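Local coordinates for quinoline 2-oxidoreductase small subunit (Pseudomonas putida, PDB 1T3Q), which carries two [2Fe-2S] clusters that probably relay electrons from the molybdenum centre to FAD during quinoline hydroxylation, at residues G54-L59 / P64-L69; G108-G113 / N140-T145; E124-S129 / A162-E167. All coordinates share one frame; numbering follows the deposited sequence.

Contact 1: G54-L59 / P64-L69. With FES (Fe2/s2 (inorganic) cluster), chain H.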
loop_
_atom_site.group_PDB
_atom_site.type_symbol
_atom_site.label_atom_id
_atom_site.label_comp_id
_atom_site.label_asym_id
_atom_site.label_seq_id
_atom_site.Cartn_x
_atom_site.Cartn_y
_atom_site.Cartn_z
ATOM N N GLY A 54 -17.116 -9.016 -23.338
ATOM C CA GLY A 54 -15.972 -9.859 -23.646
ATOM C C GLY A 54 -14.726 -9.607 -22.819
ATOM O O GLY A 54 -13.708 -10.268 -23.022
ATOM N N SER A 55 -14.789 -8.674 -21.873
ATOM C CA SER A 55 -13.624 -8.361 -21.048
ATOM C C SER A 55 -13.145 -9.509 -20.160
ATOM O O SER A 55 -11.989 -9.521 -19.741
ATOM C CB SER A 55 -13.906 -7.145 -20.156
ATOM O OG SER A 55 -14.775 -7.500 -19.096
ATOM N N CYS A 56 -14.036 -10.455 -19.866
ATOM C CA CYS A 56 -13.723 -11.598 -19.006
ATOM C C CYS A 56 -13.388 -12.836 -19.824
ATOM O O CYS A 56 -13.305 -13.936 -19.279
ATOM C CB CYS A 56 -14.931 -11.955 -18.137
ATOM S SG CYS A 56 -16.274 -12.638 -19.137
ATOM N N THR A 57 -13.212 -12.661 -21.125
ATOM C CA THR A 57 -12.916 -13.792 -21.995
ATOM C C THR A 57 -11.600 -14.473 -21.650
ATOM O O THR A 57 -10.558 -13.822 -21.547
ATOM C CB THR A 57 -12.887 -13.349 -23.476
ATOM O OG1 THR A 57 -14.144 -12.743 -23.814
ATOM C CG2 THR A 57 -12.657 -14.556 -24.399
ATOM N N ILE A 58 -11.655 -15.789 -21.454
ATOM C CA ILE A 58 -10.467 -16.581 -21.147
ATOM C C ILE A 58 -10.522 -17.839 -22.005
ATOM O O ILE A 58 -11.497 -18.067 -22.708
ATOM C CB ILE A 58 -10.421 -17.002 -19.662
ATOM C CG1 ILE A 58 -11.661 -17.830 -19.313
ATOM C CG2 ILE A 58 -10.309 -15.767 -18.769
ATOM C CD1 ILE A 58 -11.670 -18.357 -17.893
ATOM N N LEU A 59 -9.474 -18.648 -21.967
ATOM C CA LEU A 59 -9.485 -19.879 -22.749
ATOM C C LEU A 59 -9.680 -21.058 -21.808
ATOM O O LEU A 59 -8.967 -21.196 -20.809
ATOM C CB LEU A 59 -8.174 -20.055 -23.524
ATOM C CG LEU A 59 -7.792 -18.971 -24.539
ATOM C CD1 LEU A 59 -6.461 -19.334 -25.197
ATOM C CD2 LEU A 59 -8.871 -18.840 -25.591
ATOM N N PRO A 64 -12.097 -19.978 -26.334
ATOM C CA PRO A 64 -12.528 -18.769 -25.628
ATOM C C PRO A 64 -13.955 -18.886 -25.084
ATOM O O PRO A 64 -14.868 -19.346 -25.775
ATOM C CB PRO A 64 -12.379 -17.676 -26.690
ATOM C CG PRO A 64 -12.587 -18.423 -27.979
ATOM C CD PRO A 64 -11.818 -19.699 -27.754
ATOM N N MET A 65 -14.129 -18.477 -23.832
ATOM C CA MET A 65 -15.429 -18.516 -23.168
ATOM C C MET A 65 -15.576 -17.327 -22.229
ATOM O O MET A 65 -14.581 -16.794 -21.736
ATOM C CB MET A 65 -15.573 -19.794 -22.336
ATOM C CG MET A 65 -15.610 -21.074 -23.142
ATOM S SD MET A 65 -15.868 -22.514 -22.092
ATOM C CE MET A 65 -15.625 -23.841 -23.320
ATOM N N ARG A 66 -16.815 -16.918 -21.977
ATOM C CA ARG A 66 -17.068 -15.813 -21.055
ATOM C C ARG A 66 -16.998 -16.390 -19.646
ATOM O O ARG A 66 -17.823 -17.230 -19.280
ATOM C CB ARG A 66 -18.465 -15.223 -21.284
ATOM C CG ARG A 66 -18.732 -14.703 -22.683
ATOM C CD ARG A 66 -17.769 -13.592 -23.096
ATOM N NE ARG A 66 -18.383 -12.750 -24.117
ATOM C CZ ARG A 66 -17.780 -12.301 -25.214
ATOM N NH1 ARG A 66 -18.457 -11.544 -26.066
ATOM N NH2 ARG A 66 -16.514 -12.613 -25.470
ATOM N N SER A 67 -16.022 -15.955 -18.851
ATOM C CA SER A 67 -15.905 -16.477 -17.496
ATOM C C SER A 67 -16.994 -15.944 -16.573
ATOM O O SER A 67 -17.250 -16.526 -15.523
ATOM C CB SER A 67 -14.520 -16.175 -16.907
ATOM O OG SER A 67 -14.207 -14.798 -16.993
ATOM N N CYS A 68 -17.639 -14.843 -16.953
ATOM C CA CYS A 68 -18.710 -14.304 -16.116
ATOM C C CYS A 68 -19.980 -15.133 -16.314
ATOM O O CYS A 68 -20.912 -15.061 -15.508
ATOM C CB CYS A 68 -18.992 -12.840 -16.465
ATOM S SG CYS A 68 -19.809 -12.573 -18.031
ATOM N N LEU A 69 -20.016 -15.909 -17.399
ATOM C CA LEU A 69 -21.164 -16.758 -17.688
ATOM C C LEU A 69 -20.818 -18.242 -17.542
ATOM O O LEU A 69 -21.445 -19.109 -18.155
ATOM C CB LEU A 69 -21.707 -16.479 -19.092
ATOM C CG LEU A 69 -22.257 -15.068 -19.336
ATOM C CD1 LEU A 69 -23.023 -15.072 -20.640
ATOM C CD2 LEU A 69 -23.183 -14.634 -18.191
HETATM FE FE1 FES H . -18.690 -8.683 -19.977
HETATM FE FE2 FES H . -18.135 -11.213 -19.139
HETATM S S1 FES H . -18.746 -10.686 -21.123
HETATM S S2 FES H . -17.935 -9.255 -17.960
#
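Gly-54 meets Arg-66 beside a [2Fe-2S] cluster, where the hairpin of strands 57-60 and 63-66 joins the cluster loop of a ferredoxin-like domain. Gly-54 CA lies over the centre of one guanidinium face, 3.3 Å above its plane. Arg-66 also gives NE to Gly-51 O and NH1 to Gly-139 O. Exchanging Arg-66 for a leucine would probably cost the Gly-51 and Gly-139 carbonyls this donor and take the flat group away from Gly-54 CA. Cys-56 SG binds iron FE2 at 2.3 Å, and Cys-68 SG binds the same iron at 2.4 Å. Cys-68 N donates to Cys-56 SG over 3.4 Å, which would help offset charge on the thiolate. Cys-56 O takes Ser-67 OG at 2.6 Å, in the carbonyl plane on a lone pair. The Ser-67 hydroxyl can do this because OG is turned between its backbone N and carbonyl carbon (chi1 53°). Thr-57 OG1 donates to Gly-54 O and accepts a weak bond from Arg-66 NH2 at 2.9 Å. Ile-58 and Met-65 form an antiparallel hydrogen-bonded pair, with Met-65 N 2.9 Å from Ile-58 O. At Leu-59, methyl CD2 packs on Pro-64 CD at 3.8 Å.

Contact 2: G108-G113 / N140-T145. With FES (Fe2/s2 (inorganic) cluster), chain G; MCN (pterin cytosine dinucleotide), chain N.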
loop_
_atom_site.group_PDB
_atom_site.type_symbol
_atom_site.label_atom_id
_atom_site.label_comp_id
_atom_site.label_asym_id
_atom_site.label_seq_id
_atom_site.Cartn_x
_atom_site.Cartn_y
_atom_site.Cartn_z
ATOM N N GLY A 108 -6.525 -0.115 -21.198
ATOM C CA GLY A 108 -6.133 -1.509 -21.020
ATOM C C GLY A 108 -7.123 -2.479 -20.389
ATOM O O GLY A 108 -6.806 -3.660 -20.171
ATOM N N PHE A 109 -8.333 -2.010 -20.117
ATOM C CA PHE A 109 -9.325 -2.862 -19.472
ATOM C C PHE A 109 -9.844 -4.015 -20.335
ATOM O O PHE A 109 -10.154 -5.089 -19.822
ATOM C CB PHE A 109 -10.502 -2.014 -18.994
ATOM C CG PHE A 109 -11.215 -2.598 -17.813
ATOM C CD1 PHE A 109 -10.581 -2.669 -16.579
ATOM C CD2 PHE A 109 -12.512 -3.081 -17.930
ATOM C CE1 PHE A 109 -11.235 -3.216 -15.463
ATOM C CE2 PHE A 109 -13.174 -3.629 -16.821
ATOM C CZ PHE A 109 -12.529 -3.692 -15.588
ATOM N N CYS A 110 -9.919 -3.799 -21.642
ATOM C CA CYS A 110 -10.418 -4.816 -22.569
ATOM C C CYS A 110 -9.312 -5.735 -23.070
ATOM O O CYS A 110 -9.584 -6.745 -23.713
ATOM C CB CYS A 110 -11.020 -4.144 -23.791
ATOM S SG CYS A 110 -9.735 -3.374 -24.851
ATOM N N THR A 111 -8.073 -5.377 -22.765
ATOM C CA THR A 111 -6.921 -6.109 -23.272
ATOM C C THR A 111 -6.844 -7.605 -22.984
ATOM O O THR A 111 -6.579 -8.386 -23.896
ATOM C CB THR A 111 -5.634 -5.391 -22.837
ATOM O OG1 THR A 111 -5.756 -4.000 -23.174
ATOM C CG2 THR A 111 -4.424 -5.948 -23.573
ATOM N N ALA A 112 -7.073 -8.017 -21.743
ATOM C CA ALA A 112 -7.032 -9.447 -21.427
ATOM C C ALA A 112 -7.994 -10.225 -22.339
ATOM O O ALA A 112 -7.626 -11.253 -22.925
ATOM C CB ALA A 112 -7.381 -9.671 -19.960
ATOM N N GLY A 113 -9.222 -9.730 -22.471
ATOM C CA GLY A 113 -10.204 -10.384 -23.322
ATOM C C GLY A 113 -9.820 -10.363 -24.793
ATOM O O GLY A 113 -10.039 -11.345 -25.511
ATOM N N ASN A 140 -15.691 -8.514 -28.769
ATOM C CA ASN A 140 -14.865 -7.902 -27.731
ATOM C C ASN A 140 -14.972 -6.385 -27.861
ATOM O O ASN A 140 -14.561 -5.807 -28.868
ATOM C CB ASN A 140 -13.402 -8.332 -27.865
ATOM C CG ASN A 140 -13.169 -9.766 -27.420
ATOM O OD1 ASN A 140 -13.386 -10.711 -28.181
ATOM N ND2 ASN A 140 -12.735 -9.933 -26.178
ATOM N N LEU A 141 -15.526 -5.746 -26.838
ATOM C CA LEU A 141 -15.706 -4.302 -26.868
ATOM C C LEU A 141 -14.547 -3.502 -26.298
ATOM O O LEU A 141 -13.958 -3.862 -25.277
ATOM C CB LEU A 141 -16.990 -3.927 -26.119
ATOM C CG LEU A 141 -18.249 -4.661 -26.592
ATOM C CD1 LEU A 141 -19.439 -4.269 -25.720
ATOM C CD2 LEU A 141 -18.513 -4.337 -28.044
ATOM N N CYS A 142 -14.225 -2.406 -26.980
ATOM C CA CYS A 142 -13.171 -1.497 -26.552
ATOM C C CYS A 142 -13.760 -0.099 -26.709
ATOM O O CYS A 142 -14.296 0.238 -27.763
ATOM C CB CYS A 142 -11.930 -1.628 -27.434
ATOM S SG CYS A 142 -10.617 -0.468 -26.997
ATOM N N ARG A 143 -13.669 0.699 -25.653
ATOM C CA ARG A 143 -14.210 2.053 -25.671
ATOM C C ARG A 143 -13.143 3.119 -25.920
ATOM O O ARG A 143 -13.470 4.289 -26.136
ATOM C CB ARG A 143 -14.902 2.333 -24.331
ATOM C CG ARG A 143 -15.669 3.645 -24.261
ATOM C CD ARG A 143 -16.714 3.725 -25.357
ATOM N NE ARG A 143 -17.916 4.432 -24.915
ATOM C CZ ARG A 143 -18.957 4.693 -25.698
ATOM N NH1 ARG A 143 -20.013 5.327 -25.207
ATOM N NH2 ARG A 143 -18.944 4.333 -26.976
ATOM N N CYS A 144 -11.877 2.709 -25.907
ATOM C CA CYS A 144 -10.754 3.635 -26.070
ATOM C C CYS A 144 -10.080 3.804 -27.419
ATOM O O CYS A 144 -9.811 4.926 -27.848
ATOM C CB CYS A 144 -9.608 3.258 -25.119
ATOM S SG CYS A 144 -9.920 3.311 -23.368
ATOM N N THR A 145 -9.783 2.678 -28.060
ATOM C CA THR A 145 -8.983 2.663 -29.286
ATOM C C THR A 145 -9.544 2.846 -30.680
ATOM O O THR A 145 -8.801 3.241 -31.585
ATOM C CB THR A 145 -8.141 1.362 -29.327
ATOM O OG1 THR A 145 -8.992 0.254 -29.632
ATOM C CG2 THR A 145 -7.484 1.112 -27.991
HETATM FE FE1 FES G . -9.764 0.916 -22.881
HETATM FE FE2 FES G . -9.993 -1.051 -24.728
HETATM S S1 FES G . -8.122 -0.070 -24.165
HETATM S S2 FES G . -11.552 -0.266 -23.354
HETATM N N1 MCN N . -1.209 14.443 -26.514
HETATM C C2 MCN N . 0.063 14.551 -27.166
HETATM N N3 MCN N . 0.281 15.796 -27.734
HETATM C C4 MCN N . -0.591 16.879 -27.725
HETATM C C5 MCN N . -1.885 16.707 -27.054
HETATM C C6 MCN N . -2.185 15.506 -26.454
HETATM O O2 MCN N . 0.823 13.610 -27.213
HETATM N N4 MCN N . -0.273 18.023 -28.294
HETATM C "C1'" MCN N . -1.480 13.056 -25.820
HETATM C C2D MCN N . -1.170 13.109 -24.255
HETATM O "O2'" MCN N . -0.647 11.810 -23.804
HETATM C "C3'" MCN N . -2.502 13.503 -23.652
HETATM C C4D MCN N . -3.531 12.793 -24.499
HETATM O O4D MCN N . -2.875 12.639 -25.855
HETATM O "O3'" MCN N . -2.559 13.068 -22.248
HETATM C "C5'" MCN N . -4.949 13.432 -24.512
HETATM O "O5'" MCN N . -4.748 14.786 -24.830
HETATM P PA MCN N . -5.250 16.002 -23.956
HETATM O O1A MCN N . -4.021 16.624 -23.368
HETATM O O2A MCN N . -6.165 16.777 -24.889
HETATM O O3A MCN N . -6.294 15.595 -22.776
HETATM P PB MCN N . -6.058 14.891 -21.358
HETATM O O1B MCN N . -6.484 15.868 -20.311
HETATM O O2B MCN N . -4.673 14.322 -21.254
HETATM O O3B MCN N . -7.062 13.640 -21.396
HETATM C C10 MCN N . -8.425 13.800 -21.096
HETATM C "C9'" MCN N . -9.142 13.718 -22.404
HETATM C "C8'" MCN N . -10.642 13.812 -22.038
HETATM S "S8'" MCN N . -11.143 15.344 -21.265
HETATM C "C7'" MCN N . -11.569 12.881 -22.271
HETATM S "S7'" MCN N . -13.294 13.001 -21.822
HETATM C "C6'" MCN N . -11.104 11.535 -22.924
HETATM C C7 MCN N . -9.867 11.743 -23.755
HETATM O "O9'" MCN N . -8.842 12.371 -23.003
HETATM N "N5'" MCN N . -11.039 10.534 -21.780
HETATM C C4A MCN N . -10.254 9.399 -22.228
HETATM N "N8'" MCN N . -9.339 10.426 -24.247
HETATM C C4B MCN N . -9.484 9.288 -23.400
HETATM N "N1'" MCN N . -8.728 8.157 -23.798
HETATM C "C2'" MCN N . -8.783 7.108 -22.945
HETATM N "N2'" MCN N . -8.091 5.999 -23.286
HETATM N "N3'" MCN N . -9.486 7.133 -21.757
HETATM C "C4'" MCN N . -10.264 8.252 -21.278
HETATM O "O4'" MCN N . -10.852 8.194 -20.225
HETATM O O HOH W 1 -12.265 -7.647 -24.548
#
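Cys-110 and Cys-142 share one iron of the second [2Fe-2S] site, in the helical iron-sulfur domain of this molybdenum hydroxylase family. Cys-110 SG binds iron FE2 of the cluster at 2.3 Å. Cys-142 SG binds it at 2.4 Å, and the two SG atoms stand 3.7 Å apart. They come to the iron by different torsions. In Cys-110, SG sits between the backbone N and the carbonyl carbon (chi1 71°), while in Cys-142 it is trans to the backbone N (chi1 177°). Cys-110 CB also packs against Leu-141 O at 3.3 Å. Thr-145 N donates to Cys-142 SG over 3.4 Å, and the bond is nearly straight at 170°. A second, weak bond comes from Cys-144 N. Such N-H groups would probably ease the negative charge on the sulfur.

The other iron, FE1, is held by Cys-144 SG and Cys-107 SG. Cys-144 SG is also 3.3 Å from N2' of the pterin cofactor, so this cluster lies next to the molybdenum pterin.

Further from the cluster, Asn-140 ND2 gives a hydrogen to a water at 2.8 Å, and that water also lies 2.9 Å from Cys-110 O. Asn-140 OD1 is hydrogen-bonded to Thr-117 OG1, which helps fix the amide.

Arg-143 reaches to the large subunit, where NH2 forms a salt bridge with Glu-693 of that chain. Within its own chain, segment 108-113 leads into helix 111-124. Segment 140-145 is the loop between helices 130-136 and 148-154. Its Asn-140 and Cys-142 rest on Met-114 of helix 111-124, while the Leu-141 backbone bonds to Cys-53, in the loop that leads to strand 57-60.

Contact 3: E124-S129 / A162-E167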
loop_
_atom_site.group_PDB
_atom_site.type_symbol
_atom_site.label_atom_id
_atom_site.label_comp_id
_atom_site.label_asym_id
_atom_site.label_seq_id
_atom_site.Cartn_x
_atom_site.Cartn_y
_atom_site.Cartn_z
ATOM N N GLU A 124 -6.101 -21.058 -35.285
ATOM C CA GLU A 124 -6.689 -21.669 -36.474
ATOM C C GLU A 124 -6.115 -21.115 -37.772
ATOM O O GLU A 124 -6.011 -21.829 -38.767
ATOM C CB GLU A 124 -8.206 -21.469 -36.493
ATOM N N ASN A 125 -5.754 -19.837 -37.758
ATOM C CA ASN A 125 -5.213 -19.177 -38.938
ATOM C C ASN A 125 -4.166 -18.154 -38.508
ATOM O O ASN A 125 -4.499 -17.111 -37.947
ATOM C CB ASN A 125 -6.356 -18.499 -39.697
ATOM C CG ASN A 125 -5.897 -17.815 -40.968
ATOM O OD1 ASN A 125 -4.724 -17.878 -41.342
ATOM N ND2 ASN A 125 -6.828 -17.156 -41.643
ATOM N N PRO A 126 -2.880 -18.444 -38.770
ATOM C CA PRO A 126 -1.728 -17.602 -38.433
ATOM C C PRO A 126 -1.743 -16.220 -39.080
ATOM O O PRO A 126 -1.207 -15.257 -38.525
ATOM C CB PRO A 126 -0.538 -18.429 -38.919
ATOM C CG PRO A 126 -1.057 -19.832 -38.922
ATOM C CD PRO A 126 -2.434 -19.669 -39.456
ATOM N N ALA A 127 -2.343 -16.136 -40.263
ATOM C CA ALA A 127 -2.411 -14.881 -41.003
ATOM C C ALA A 127 -3.831 -14.581 -41.465
ATOM O O ALA A 127 -4.134 -14.626 -42.662
ATOM C CB ALA A 127 -1.471 -14.939 -42.206
ATOM N N PRO A 128 -4.731 -14.278 -40.520
ATOM C CA PRO A 128 -6.111 -13.977 -40.901
ATOM C C PRO A 128 -6.165 -12.635 -41.618
ATOM O O PRO A 128 -5.287 -11.800 -41.436
ATOM C CB PRO A 128 -6.836 -13.949 -39.558
ATOM C CG PRO A 128 -5.788 -13.400 -38.639
ATOM C CD PRO A 128 -4.547 -14.165 -39.061
ATOM N N SER A 129 -7.182 -12.437 -42.447
ATOM C CA SER A 129 -7.337 -11.176 -43.161
ATOM C C SER A 129 -7.872 -10.153 -42.162
ATOM O O SER A 129 -8.395 -10.523 -41.113
ATOM C CB SER A 129 -8.335 -11.337 -44.307
ATOM O OG SER A 129 -9.652 -11.518 -43.808
ATOM N N ALA A 162 5.202 -16.008 -35.401
ATOM C CA ALA A 162 5.210 -16.627 -34.083
ATOM C C ALA A 162 4.096 -17.668 -33.993
ATOM O O ALA A 162 4.274 -18.734 -33.401
ATOM C CB ALA A 162 5.033 -15.562 -33.004
ATOM N N ALA A 163 2.949 -17.353 -34.584
ATOM C CA ALA A 163 1.810 -18.265 -34.580
ATOM C C ALA A 163 2.175 -19.581 -35.272
ATOM O O ALA A 163 1.853 -20.665 -34.781
ATOM C CB ALA A 163 0.624 -17.618 -35.282
ATOM N N ARG A 164 2.845 -19.484 -36.415
ATOM C CA ARG A 164 3.249 -20.678 -37.148
ATOM C C ARG A 164 4.203 -21.530 -36.320
ATOM O O ARG A 164 4.225 -22.755 -36.450
ATOM C CB ARG A 164 3.917 -20.296 -38.470
ATOM C CG ARG A 164 2.978 -19.679 -39.487
ATOM C CD ARG A 164 3.699 -19.471 -40.805
ATOM N NE ARG A 164 3.486 -18.135 -41.347
ATOM C CZ ARG A 164 2.378 -17.740 -41.967
ATOM N NH1 ARG A 164 1.367 -18.580 -42.134
ATOM N NH2 ARG A 164 2.287 -16.501 -42.421
ATOM N N ARG A 165 4.993 -20.883 -35.468
ATOM C CA ARG A 165 5.934 -21.606 -34.621
ATOM C C ARG A 165 5.256 -22.037 -33.323
ATOM O O ARG A 165 5.914 -22.498 -32.392
ATOM C CB ARG A 165 7.149 -20.738 -34.284
ATOM C CG ARG A 165 7.939 -20.212 -35.473
ATOM N N GLY A 166 3.938 -21.874 -33.266
ATOM C CA GLY A 166 3.191 -22.251 -32.079
ATOM C C GLY A 166 3.604 -21.506 -30.823
ATOM O O GLY A 166 3.623 -22.083 -29.735
ATOM N N GLU A 167 3.925 -20.221 -30.955
ATOM C CA GLU A 167 4.343 -19.435 -29.801
ATOM C C GLU A 167 3.584 -18.126 -29.585
ATOM O O GLU A 167 4.161 -17.131 -29.139
ATOM C CB GLU A 167 5.849 -19.164 -29.874
ATOM C CG GLU A 167 6.372 -18.892 -31.269
ATOM C CD GLU A 167 7.887 -18.808 -31.316
ATOM O OE1 GLU A 167 8.548 -19.768 -30.866
ATOM O OE2 GLU A 167 8.415 -17.784 -31.805
#
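Arg-164 lies across Pro-126 at about a right angle, on the surface of the small subunit. Its side chain leaves the end of helix 157-164 with CG beside the backbone N (chi1 -69°). CB leads directly to CG, the first atom to touch the other segment. CG packs on the proline ring, 3.8 Å from Pro-126 CB. The same atom is 4.1 Å from Pro-126 CG. Beyond CD the chain bends (chi3 -132°). This bend brings the guanidinium back toward the loop. NH1 comes to 3.7 Å from Pro-126 CB. NH2 goes on to Ala-127 CB, at 4.1 Å. These are plain van der Waals contacts, and no hydrogen bond joins the two segments. Arg-164 also touches a crystal neighbour, so its pose may owe something to the lattice.

Residues 125-129 connect helices 111-124 and 130-136, and the contact therefore sets the last helix of the chain against a turn of the helical iron-sulfur domain. One residue earlier in the helix, Ala-163 CB packs on Pro-126 CB at 3.9 Å. Pro-126 thus meets two successive residues of the helix, one through a methyl and one through a long chain.

The loop has its own support. Asn-125 OD1 accepts from Ala-127 N at 3.1 Å, which makes an Asx turn. The donor lies above the carbonyl plane, 53° out of it. Further on, Pro-128 packs on Ile-121 and Leu-122 of helix 111-124. Ser-129 is the N-cap of helix 130-136, and its N bonds to Glu-132 OE2. Across the contact, helix 157-164 ends in a Schellman motif. Gly-166 is the C-prime residue with positive phi, and its N reaches Ala-163 O at 2.8 Å while Glu-167 N bonds to Ala-162 O.

Contact 1 comes first along the chain and closes before contact 2 opens; the segments of contacts 2 and 3 alternate. Contacts 1 and 2 have centres about 13 Å apart and touch: Asn-140 and Gly-113 pack against Thr-57. Each supplies cysteines to one [2Fe-2S] cluster, so the two sites lie side by side, one near FAD and the other near the pterin. This fits an electron path through the subunit. Contact 3 is centred about 22 Å from both others and touches neither. Helix 111-124 links it to contact 2, running from the second cluster to the surface loop 124-129.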